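Local coordinates for putative gamma-glutamylcyclotransferase YkqA (Bacillus subtilis, PDB 2QIK), which probably acts as a gamma-glutamylcyclotransferase, releasing 5-oxoproline from gamma-glutamyl compounds, although its own substrate has not been established, at residues A[164-169]-A[238-243]. Sequence-based numbering, arbitrary orientation.
Sequences TTRFTL and EAEIAP
Glu238 ties the loop to strand 164-171 through its backbone: its N donates to Thr168 O at 2.8 Å. Its carboxylate reaches back to Lys170 in a salt bridge, so an acidic residue suits this place. Across the contact, Thr168 rests CB and CG2 against Glu238 O and spends its hydroxyl on Asp178. A water then bridges two acceptors that cannot bond each other, donating to Phe167 O and Ala239 O. The strand pairs with 174-180 in an antiparallel hairpin that has a classic beta bulge, Thr168 and Leu169 both facing Arg176; the loop, leading from strand 224-234 to helix 245-258, runs along it. Glu240 does most of the side-chain work. With CG anti to the carbonyl carbon (chi1 -63°) and the chain extended beyond it, its carboxylate lies beside the strand. OE1 accepts from Phe167 N at 2.8 Å and is also hydrogen-bonded with His270 NE2 of helix 261-273. OE2 takes Arg166 NH1 at 2.9 Å in a salt bridge; the oxygen lies in the guanidinium plane, yet the two flat groups stand 84° apart. Phe167 N comes from the anti side of OE1 and Arg166 NH1 from the syn side of OE2, each 33° out of the carboxylate plane. Replacing Glu240 by alanine would probably cost Phe167 N this acceptor and break the salt bridge to Arg166 NH1, although Arg166 NE would still have Asp182. Ile241 contributes its carbonyl, 3.6 Å from Phe167 CB and hydrogen-bonded to Ser175. Finally, Pro243 brings CB to 4.2 Å from Phe167 CD2, an apolar contact that suits a buried ring also packed on Ile251 and Met271.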
loop_
_atom_site.group_PDB
_atom_site.type_symbol
_atom_site.label_atom_id
_atom_site.label_comp_id
_atom_site.label_asym_id
_atom_site.label_seq_id
_atom_site.Cartn_x
_atom_site.Cartn_y
_atom_site.Cartn_z
ATOM N N THR A 164 3.396 -10.483 4.208
ATOM C CA THR A 164 4.745 -10.947 4.494
ATOM C C THR A 164 5.767 -10.035 3.947
ATOM O O THR A 164 5.663 -9.561 2.840
ATOM C CB THR A 164 4.971 -12.333 3.857
ATOM O OG1 THR A 164 3.919 -13.235 4.258
ATOM C CG2 THR A 164 6.300 -12.936 4.285
ATOM N N THR A 165 6.803 -9.779 4.742
ATOM C CA THR A 165 7.949 -8.996 4.249
ATOM C C THR A 165 8.800 -9.887 3.339
ATOM O O THR A 165 9.263 -10.963 3.727
ATOM C CB THR A 165 8.779 -8.429 5.396
ATOM O OG1 THR A 165 7.980 -7.569 6.190
ATOM C CG2 THR A 165 9.965 -7.626 4.905
ATOM N N ARG A 166 8.954 -9.438 2.098
ATOM C CA ARG A 166 9.644 -10.213 1.075
ATOM C C ARG A 166 10.518 -9.324 0.232
ATOM O O ARG A 166 10.309 -8.129 0.175
ATOM C CB ARG A 166 8.609 -10.890 0.195
ATOM C CG ARG A 166 7.808 -11.926 0.870
ATOM C CD ARG A 166 7.091 -12.816 -0.107
ATOM N NE ARG A 166 6.194 -13.763 0.553
ATOM C CZ ARG A 166 6.621 -14.923 1.078
ATOM N NH1 ARG A 166 7.878 -15.306 0.952
ATOM N NH2 ARG A 166 5.775 -15.697 1.688
ATOM N N PHE A 167 11.518 -9.889 -0.422
ATOM C CA PHE A 167 12.583 -9.138 -1.067
ATOM C C PHE A 167 12.391 -9.228 -2.584
ATOM O O PHE A 167 13.050 -10.018 -3.251
ATOM C CB PHE A 167 13.929 -9.643 -0.559
ATOM C CG PHE A 167 14.074 -9.306 0.870
ATOM C CD1 PHE A 167 13.452 -10.025 1.871
ATOM C CD2 PHE A 167 14.715 -8.141 1.198
ATOM C CE1 PHE A 167 13.472 -9.549 3.181
ATOM C CE2 PHE A 167 14.790 -7.704 2.483
ATOM C CZ PHE A 167 14.135 -8.366 3.461
ATOM N N THR A 168 11.428 -8.437 -3.084
ATOM C CA THR A 168 10.918 -8.588 -4.426
ATOM C C THR A 168 11.388 -7.504 -5.401
ATOM O O THR A 168 11.077 -7.615 -6.593
ATOM C CB THR A 168 9.405 -8.551 -4.401
ATOM O OG1 THR A 168 9.013 -7.244 -4.029
ATOM C CG2 THR A 168 8.767 -9.533 -3.449
ATOM N N LEU A 169 12.088 -6.474 -4.946
ATOM C CA LEU A 169 12.624 -5.443 -5.858
ATOM C C LEU A 169 13.974 -5.904 -6.308
ATOM O O LEU A 169 14.861 -6.073 -5.489
ATOM C CB LEU A 169 12.749 -4.079 -5.171
ATOM C CG LEU A 169 13.192 -2.996 -6.129
ATOM C CD1 LEU A 169 12.137 -2.543 -7.020
ATOM C CD2 LEU A 169 13.727 -1.805 -5.320
ATOM N N GLU A 238 9.548 -9.228 -8.317
ATOM C CA GLU A 238 10.250 -10.342 -8.872
ATOM C C GLU A 238 10.419 -11.432 -7.814
ATOM O O GLU A 238 10.173 -11.208 -6.622
ATOM C CB GLU A 238 11.575 -9.823 -9.466
ATOM C CG GLU A 238 11.338 -8.722 -10.509
ATOM C CD GLU A 238 12.384 -8.186 -11.550
ATOM O OE1 GLU A 238 13.124 -8.990 -12.201
ATOM O OE2 GLU A 238 12.320 -6.910 -11.809
ATOM N N ALA A 239 10.800 -12.653 -8.231
ATOM C CA ALA A 239 11.151 -13.703 -7.261
ATOM C C ALA A 239 12.225 -13.194 -6.317
ATOM O O ALA A 239 13.099 -12.440 -6.675
ATOM C CB ALA A 239 11.562 -14.984 -7.887
ATOM N N GLU A 240 12.148 -13.654 -5.075
ATOM C CA GLU A 240 13.018 -13.132 -4.037
ATOM C C GLU A 240 14.458 -13.572 -4.249
ATOM O O GLU A 240 14.781 -14.754 -4.500
ATOM C CB GLU A 240 12.552 -13.587 -2.661
ATOM C CG GLU A 240 11.189 -13.103 -2.237
ATOM C CD GLU A 240 10.994 -13.376 -0.741
ATOM O OE1 GLU A 240 11.554 -12.646 0.137
ATOM O OE2 GLU A 240 10.309 -14.415 -0.385
ATOM N N ILE A 241 15.368 -12.639 -4.071
ATOM C CA ILE A 241 16.775 -12.869 -3.976
ATOM C C ILE A 241 17.313 -12.168 -2.737
ATOM O O ILE A 241 16.670 -11.285 -2.206
ATOM C CB ILE A 241 17.554 -12.479 -5.231
ATOM C CG1 ILE A 241 17.568 -11.008 -5.458
ATOM C CG2 ILE A 241 17.011 -13.165 -6.453
ATOM C CD1 ILE A 241 18.410 -10.636 -6.681
ATOM N N ALA A 242 18.500 -12.521 -2.291
ATOM C CA ALA A 242 19.048 -11.950 -1.094
ATOM C C ALA A 242 19.331 -10.439 -1.222
ATOM O O ALA A 242 19.748 -9.964 -2.286
ATOM C CB ALA A 242 20.344 -12.641 -0.711
ATOM N N PRO A 243 19.129 -9.719 -0.126
ATOM C CA PRO A 243 19.506 -8.318 -0.116
ATOM C C PRO A 243 21.048 -8.157 -0.024
ATOM O O PRO A 243 21.764 -9.073 0.420
ATOM C CB PRO A 243 18.863 -7.781 1.187
ATOM C CG PRO A 243 18.772 -8.976 2.094
ATOM C CD PRO A 243 18.527 -10.144 1.158
HETATM O O HOH W 1 14.100 -9.889 -5.971
#